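Local coordinates for putative uncharacterized protein (Mycobacterium avium, PDB 2Z6V) that probably acts as a sulfotransferase, moving a sulfuryl group from the nucleotide donor PAPS to an acceptor that remains unknown, at residues 285-290 with 299-304; 342-347 with 361-366; 349-352 with 357-360. One frame throughout, in Å; residues are numbered along the deposited sequence.

Overall arrangement
Starting from the N terminus, the first contact to close is interaction 1, where 285-290 meets 299-304 and closes a short loop, with eight residues between its segments, in the connection between strands 267-272 and 331-335, beside a bound palmitic acid. After strand 331-335 the chain makes a helical hairpin. Interaction 2 pairs 342-347 with 361-366, from the N-terminal halves of helices 343-353 and 360-371, and interaction 3, 349-352 with 357-360, lies between those segments along the chain and packs the turn of the same hairpin. These two touch chiefly through M366, which packs on Y351 and L358. Interaction 1 comes no nearer than about 22 Å to either and lies across the chain's centre from interaction 3.

Interaction 1: residues 285-290 with 299-304. With PLM (palmitic acid), chain C.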
# COMPACT_ATOMS: atom_id res chain seq x y z
N LEU A 285 -4.25 5.60 12.65
CA LEU A 285 -3.46 5.89 11.46
C LEU A 285 -4.07 7.03 10.66
O LEU A 285 -3.36 7.87 10.10
CB LEU A 285 -3.34 4.65 10.57
CG LEU A 285 -2.44 4.77 9.33
CD1 LEU A 285 -1.00 4.94 9.79
CD2 LEU A 285 -2.56 3.53 8.46
N TRP A 286 -5.41 7.05 10.61
CA TRP A 286 -6.14 8.05 9.85
C TRP A 286 -6.01 9.48 10.36
O TRP A 286 -6.27 10.43 9.62
CB TRP A 286 -7.62 7.70 9.80
CG TRP A 286 -7.96 6.50 8.99
CD1 TRP A 286 -7.20 5.93 8.00
CD2 TRP A 286 -9.17 5.75 9.04
NE1 TRP A 286 -7.87 4.88 7.44
CE2 TRP A 286 -9.09 4.74 8.06
CE3 TRP A 286 -10.33 5.83 9.83
CZ2 TRP A 286 -10.11 3.83 7.84
CZ3 TRP A 286 -11.35 4.92 9.61
CH2 TRP A 286 -11.24 3.93 8.62
N ARG A 287 -5.61 9.64 11.61
CA ARG A 287 -5.48 10.97 12.17
C ARG A 287 -4.50 11.86 11.41
O ARG A 287 -4.78 13.04 11.18
CB ARG A 287 -5.11 10.88 13.64
CG ARG A 287 -6.30 10.49 14.53
CD ARG A 287 -5.86 10.36 15.96
NE ARG A 287 -6.94 9.96 16.86
CZ ARG A 287 -7.98 10.73 17.20
NH1 ARG A 287 -8.09 11.97 16.73
NH2 ARG A 287 -8.89 10.26 18.04
N LEU A 288 -3.36 11.30 11.00
CA LEU A 288 -2.37 12.09 10.28
C LEU A 288 -2.92 12.73 8.99
O LEU A 288 -2.87 13.95 8.85
CB LEU A 288 -1.13 11.24 10.00
CG LEU A 288 0.01 11.91 9.22
CD1 LEU A 288 0.25 13.34 9.72
CD2 LEU A 288 1.27 11.07 9.37
N PRO A 289 -3.44 11.93 8.04
CA PRO A 289 -3.95 12.60 6.84
C PRO A 289 -5.16 13.51 7.10
O PRO A 289 -5.38 14.48 6.38
CB PRO A 289 -4.26 11.44 5.88
CG PRO A 289 -4.49 10.28 6.78
CD PRO A 289 -3.44 10.47 7.86
N GLN A 290 -5.94 13.19 8.13
CA GLN A 290 -7.09 14.02 8.49
C GLN A 290 -6.57 15.39 8.91
O GLN A 290 -7.12 16.41 8.52
CB GLN A 290 -7.86 13.41 9.66
CG GLN A 290 -8.76 12.23 9.32
CD GLN A 290 -9.20 11.47 10.56
OE1 GLN A 290 -9.26 12.03 11.66
NE2 GLN A 290 -9.51 10.19 10.39
N LEU A 299 -14.86 16.64 12.30
CA LEU A 299 -14.83 15.18 12.27
C LEU A 299 -15.31 14.55 13.57
O LEU A 299 -15.11 15.09 14.65
CB LEU A 299 -13.41 14.69 11.99
CG LEU A 299 -12.78 15.04 10.65
CD1 LEU A 299 -11.37 14.48 10.62
CD2 LEU A 299 -13.61 14.45 9.51
N ASP A 300 -15.94 13.38 13.45
CA ASP A 300 -16.42 12.64 14.60
C ASP A 300 -15.64 11.33 14.67
O ASP A 300 -15.85 10.43 13.84
CB ASP A 300 -17.93 12.38 14.46
CG ASP A 300 -18.48 11.47 15.56
OD1 ASP A 300 -17.84 11.35 16.63
OD2 ASP A 300 -19.56 10.87 15.35
N GLN A 301 -14.73 11.23 15.64
CA GLN A 301 -13.89 10.05 15.81
C GLN A 301 -14.66 8.79 16.18
O GLN A 301 -14.18 7.67 15.98
CB GLN A 301 -12.80 10.31 16.85
CG GLN A 301 -11.76 11.33 16.40
CD GLN A 301 -11.00 10.90 15.16
OE1 GLN A 301 -10.41 11.73 14.46
NE2 GLN A 301 -11.00 9.60 14.88
N THR A 302 -15.85 8.97 16.73
CA THR A 302 -16.68 7.84 17.11
C THR A 302 -17.23 7.23 15.83
O THR A 302 -17.45 6.02 15.75
CB THR A 302 -17.84 8.26 18.02
OG1 THR A 302 -17.31 8.88 19.20
CG2 THR A 302 -18.67 7.05 18.41
N GLU A 303 -17.46 8.07 14.83
CA GLU A 303 -17.98 7.58 13.56
C GLU A 303 -16.87 6.96 12.72
O GLU A 303 -17.13 6.22 11.78
CB GLU A 303 -18.66 8.70 12.79
CG GLU A 303 -19.26 8.23 11.47
CD GLU A 303 -20.26 9.22 10.89
OE1 GLU A 303 -21.28 9.50 11.56
OE2 GLU A 303 -20.02 9.71 9.76
N MET A 304 -15.63 7.27 13.07
CA MET A 304 -14.49 6.72 12.34
C MET A 304 -14.36 5.24 12.70
O MET A 304 -13.87 4.44 11.92
CB MET A 304 -13.21 7.47 12.73
CG MET A 304 -12.44 8.03 11.55
SD MET A 304 -13.25 9.42 10.76
CE MET A 304 -14.42 8.61 9.70
C1 PLM C . -8.35 4.80 3.98
O1 PLM C . -9.59 4.82 4.18
O2 PLM C . -7.73 5.47 3.13
C2 PLM C . -7.52 3.85 4.85
C3 PLM C . -8.12 2.45 4.88
C4 PLM C . -7.24 1.45 5.63
C5 PLM C . -5.86 1.30 4.97
C6 PLM C . -4.92 2.44 5.37
C7 PLM C . -3.68 2.45 4.47
C8 PLM C . -4.04 2.96 3.07
C9 PLM C . -3.31 2.15 2.01
CA PLM C . -1.80 2.08 2.29
CB PLM C . -1.15 0.90 1.56
CC PLM C . -1.87 -0.40 1.93
CD PLM C . -3.17 -0.56 1.13
CE PLM C . -4.15 -1.52 1.81
CF PLM C . -4.61 -0.95 3.15
CG PLM C . -5.70 -1.81 3.79
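W286, which lines the palmitic acid pocket, turns another part of its ring to M304, in the first turn of helix 301-326. The six-membered part of the indole does the touching: W286 CE3 comes to 3.5 Å from M304 CG, while the carbonyl oxygen of the same methionine lies at the ring edge, near its plane, 3.5 Å from CZ3. A bend at chi2 (71°) sets the M304 sulfur beside the end of Q290. Elsewhere the edge of the indole borders the lipid, though their exact fit is doubtful in the model. Q311, further along helix 301-326, backs the tryptophan and also hydrogen-bonds the palmitic acid.

Both segments belong to the long connection between the parallel strands 267-272 and 331-335, so the contact lies within one beta-alpha-beta crossover of the central sheet, joining the start of helix 287-293 to that of helix 301-326. The latter is capped by D300, whose OD1 accepts from T302 N at 3.1 Å, the N-H arriving from well above the carboxylate plane.

Nearer the surface, R287 reaches out on an extended chain and lays one face of its guanidinium over the Q301 side chain, the two flat groups 35° apart. R287 NH2 is 3.5 Å from Q301 CG. The arginine's charge is answered elsewhere: NE bonds to Y388 OH and NH2 makes a salt bridge with E387, which should hold the guanidinium in place beside the glutamine. Between the indole and this polar edge Q290 points across the gap, and L299 crosses its aliphatic part at a slant, L299 CD1 3.7 Å from Q290 CG.

Interaction 2: residues 342-347 with 361-366; sequences DPMDVM and ETEARM
Two bends in the M344 chain, at chi2 (-47°) and chi3 (-82°), turn its thioether across the gap toward E363 and M366, although the side chain sets out from the helix at a tangent to that direction. M366 differs: its CB already faces the partner helix, and a chain extended beyond CG carries its methyl to the end of M347. The sulfur of M344 then rests 3.7 Å from M366 CB, and its methyl goes on to meet the aliphatic part of a glutamate, M344 CE to E363 CG being 3.5 Å. Further in, the two methyl ends meet, M347 CE lying 3.7 Å from M366 CE.

The short segments of helices 343-353 and 360-371 run roughly antiparallel, at 149°, as the arms of a helical hairpin. Their axes stay 11.4 Å apart, a wide spacing bridged by these long side chains. Helix 120-126 closes the inner side: I122, L125 and L126 pack on M347, and L125 reaches M366 as well.

E363 contributes carbon here and sends its charge elsewhere, OE2 forming a salt bridge with R348 of the facing helix. The contact between the two segments is thus made of thioether and methylene groups, held by dispersion forces and burial rather than by directional bonds.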
# COMPACT_ATOMS: atom_id res chain seq x y z
N ASP A 342 10.64 -14.65 16.51
CA ASP A 342 11.68 -15.25 15.70
C ASP A 342 11.41 -15.12 14.21
O ASP A 342 10.91 -16.05 13.56
CB ASP A 342 11.84 -16.72 16.09
CG ASP A 342 13.07 -17.36 15.48
OD1 ASP A 342 13.93 -16.62 14.96
OD2 ASP A 342 13.17 -18.61 15.54
N PRO A 343 11.77 -13.97 13.63
CA PRO A 343 11.57 -13.70 12.20
C PRO A 343 12.37 -14.62 11.28
O PRO A 343 11.86 -15.04 10.23
CB PRO A 343 11.98 -12.23 12.07
CG PRO A 343 13.02 -12.08 13.14
CD PRO A 343 12.38 -12.81 14.29
N MET A 344 13.61 -14.93 11.65
CA MET A 344 14.44 -15.80 10.81
C MET A 344 13.79 -17.16 10.63
O MET A 344 13.94 -17.79 9.58
CB MET A 344 15.84 -15.97 11.41
CG MET A 344 16.76 -14.80 11.14
SD MET A 344 16.71 -14.29 9.41
CE MET A 344 17.82 -15.46 8.64
N ASP A 345 13.06 -17.63 11.64
CA ASP A 345 12.39 -18.91 11.53
C ASP A 345 11.30 -18.81 10.47
O ASP A 345 11.15 -19.71 9.64
CB ASP A 345 11.76 -19.33 12.86
CG ASP A 345 10.99 -20.63 12.74
OD1 ASP A 345 11.59 -21.64 12.29
OD2 ASP A 345 9.80 -20.66 13.09
N VAL A 346 10.54 -17.72 10.51
CA VAL A 346 9.47 -17.51 9.54
C VAL A 346 10.03 -17.49 8.12
O VAL A 346 9.45 -18.08 7.22
CB VAL A 346 8.73 -16.18 9.79
CG1 VAL A 346 7.69 -15.97 8.70
CG2 VAL A 346 8.04 -16.21 11.16
N MET A 347 11.16 -16.82 7.93
CA MET A 347 11.77 -16.72 6.61
C MET A 347 12.11 -18.08 6.01
O MET A 347 11.77 -18.37 4.86
CB MET A 347 13.02 -15.84 6.66
CG MET A 347 12.78 -14.42 7.18
SD MET A 347 11.40 -13.52 6.35
CE MET A 347 12.02 -13.38 4.67
N GLU A 361 24.45 -16.47 1.97
CA GLU A 361 24.71 -15.05 1.79
C GLU A 361 23.46 -14.24 2.15
O GLU A 361 23.54 -13.25 2.89
CB GLU A 361 25.12 -14.76 0.35
CG GLU A 361 26.35 -15.54 -0.12
CD GLU A 361 26.16 -17.06 -0.07
OE1 GLU A 361 25.20 -17.57 -0.69
OE2 GLU A 361 26.97 -17.74 0.60
N THR A 362 22.31 -14.69 1.64
CA THR A 362 21.05 -14.03 1.90
C THR A 362 20.69 -14.10 3.38
O THR A 362 20.33 -13.09 3.99
CB THR A 362 19.91 -14.65 1.02
OG1 THR A 362 20.09 -14.25 -0.34
CG2 THR A 362 18.53 -14.18 1.49
N GLU A 363 20.81 -15.29 3.97
CA GLU A 363 20.51 -15.48 5.38
C GLU A 363 21.36 -14.54 6.24
O GLU A 363 20.91 -14.04 7.27
CB GLU A 363 20.74 -16.94 5.78
CG GLU A 363 20.46 -17.24 7.24
CD GLU A 363 20.57 -18.72 7.58
OE1 GLU A 363 21.56 -19.36 7.16
OE2 GLU A 363 19.67 -19.24 8.28
N ALA A 364 22.59 -14.30 5.80
CA ALA A 364 23.48 -13.41 6.53
C ALA A 364 22.99 -11.96 6.44
O ALA A 364 23.03 -11.22 7.43
CB ALA A 364 24.89 -13.52 5.98
N ARG A 365 22.54 -11.56 5.25
CA ARG A 365 22.03 -10.20 5.03
C ARG A 365 20.79 -9.98 5.88
O ARG A 365 20.59 -8.91 6.45
CB ARG A 365 21.68 -9.97 3.56
CG ARG A 365 22.86 -10.16 2.61
CD ARG A 365 22.50 -9.80 1.18
NE ARG A 365 23.59 -10.06 0.25
CZ ARG A 365 23.87 -11.25 -0.27
NH1 ARG A 365 23.13 -12.31 0.03
NH2 ARG A 365 24.90 -11.39 -1.11
N MET A 366 19.95 -11.01 5.97
CA MET A 366 18.74 -10.92 6.77
C MET A 366 19.09 -10.74 8.24
O MET A 366 18.46 -9.95 8.95
CB MET A 366 17.89 -12.17 6.60
CG MET A 366 17.48 -12.44 5.17
SD MET A 366 16.19 -13.67 5.11
CE MET A 366 15.53 -13.41 3.47

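Interaction 3: residues 349-352 with 357-360; sequences RIYE and PLTA
The CH-pi contact comes first: L358 sets a methyl almost squarely on the ring of Y351, its CD1 3.5 Å from the ring centroid and only 9° off the normal. With CG of L358 anti to the backbone N (chi1 -179°), a turn at chi2 (65°) brings CD1 over the middle of the face, while the two side chains cross at about a right angle.

Apolar packing widens the patch. L358 CB sits 3.7 Å from Y351 CD2, so the leucine lies over the ring from its CG side to its centre, and M366 of helix 360-371 touches both residues. This is the inside of the turn in a helical hairpin: Y351 comes from the last turns of helix 343-353, and L358 from the loop leading into helix 360-371.

Polar atoms meet the ring at its edge and its phenol end. The backbone carbonyl of P357 approaches the edge near the ring plane, with P357 O 3.5 Å from Y351 CD2. At the phenol end, OH is hydrogen-bonded to D129, tying the hairpin to the loop after helix 120-126. Beyond the ring, T359 is the N-cap of helix 360-371.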
# COMPACT_ATOMS: atom_id res chain seq x y z
N ARG A 349 10.85 -20.91 6.68
CA ARG A 349 9.61 -21.61 6.37
C ARG A 349 8.93 -21.02 5.15
O ARG A 349 8.25 -21.73 4.40
CB ARG A 349 8.67 -21.57 7.58
CG ARG A 349 9.09 -22.54 8.67
CD ARG A 349 8.63 -22.05 10.03
NE ARG A 349 7.19 -21.91 10.07
CZ ARG A 349 6.56 -20.96 10.75
NH1 ARG A 349 7.26 -20.07 11.44
NH2 ARG A 349 5.23 -20.91 10.73
N ILE A 350 9.09 -19.71 4.94
CA ILE A 350 8.51 -19.07 3.78
C ILE A 350 9.24 -19.61 2.56
O ILE A 350 8.62 -19.99 1.57
CB ILE A 350 8.68 -17.53 3.82
CG1 ILE A 350 7.60 -16.92 4.71
CG2 ILE A 350 8.62 -16.95 2.40
CD1 ILE A 350 7.79 -15.44 4.96
N TYR A 351 10.57 -19.65 2.65
CA TYR A 351 11.36 -20.16 1.54
C TYR A 351 11.06 -21.63 1.24
O TYR A 351 10.99 -22.03 0.07
CB TYR A 351 12.85 -19.95 1.80
CG TYR A 351 13.36 -18.59 1.35
CD1 TYR A 351 12.93 -17.42 1.97
CD2 TYR A 351 14.28 -18.48 0.30
CE1 TYR A 351 13.39 -16.17 1.56
CE2 TYR A 351 14.75 -17.24 -0.12
CZ TYR A 351 14.30 -16.09 0.51
OH TYR A 351 14.75 -14.85 0.09
N GLU A 352 10.87 -22.44 2.29
CA GLU A 352 10.55 -23.85 2.09
C GLU A 352 9.22 -23.94 1.35
O GLU A 352 9.09 -24.64 0.35
CB GLU A 352 10.41 -24.59 3.42
CG GLU A 352 11.67 -24.63 4.25
CD GLU A 352 11.42 -25.24 5.63
OE1 GLU A 352 12.37 -25.26 6.45
OE2 GLU A 352 10.27 -25.69 5.87
N PRO A 357 15.54 -21.90 -2.48
CA PRO A 357 16.67 -21.97 -1.56
C PRO A 357 17.02 -20.63 -0.91
O PRO A 357 17.03 -19.59 -1.56
CB PRO A 357 17.81 -22.51 -2.43
CG PRO A 357 17.47 -21.99 -3.78
CD PRO A 357 15.98 -22.22 -3.85
N LEU A 358 17.28 -20.69 0.39
CA LEU A 358 17.67 -19.53 1.17
C LEU A 358 19.18 -19.67 1.28
O LEU A 358 19.68 -20.40 2.13
CB LEU A 358 17.03 -19.58 2.56
CG LEU A 358 17.32 -18.41 3.50
CD1 LEU A 358 16.71 -17.13 2.93
CD2 LEU A 358 16.75 -18.70 4.86
N THR A 359 19.91 -19.00 0.39
CA THR A 359 21.36 -19.08 0.41
C THR A 359 21.93 -18.53 1.71
O THR A 359 21.25 -17.79 2.44
CB THR A 359 21.98 -18.30 -0.76
OG1 THR A 359 21.66 -16.91 -0.64
CG2 THR A 359 21.47 -18.84 -2.08
N ALA A 360 23.17 -18.89 2.00
CA ALA A 360 23.85 -18.45 3.20
C ALA A 360 24.08 -16.96 3.14
O ALA A 360 23.93 -16.26 4.14
CB ALA A 360 25.17 -19.18 3.35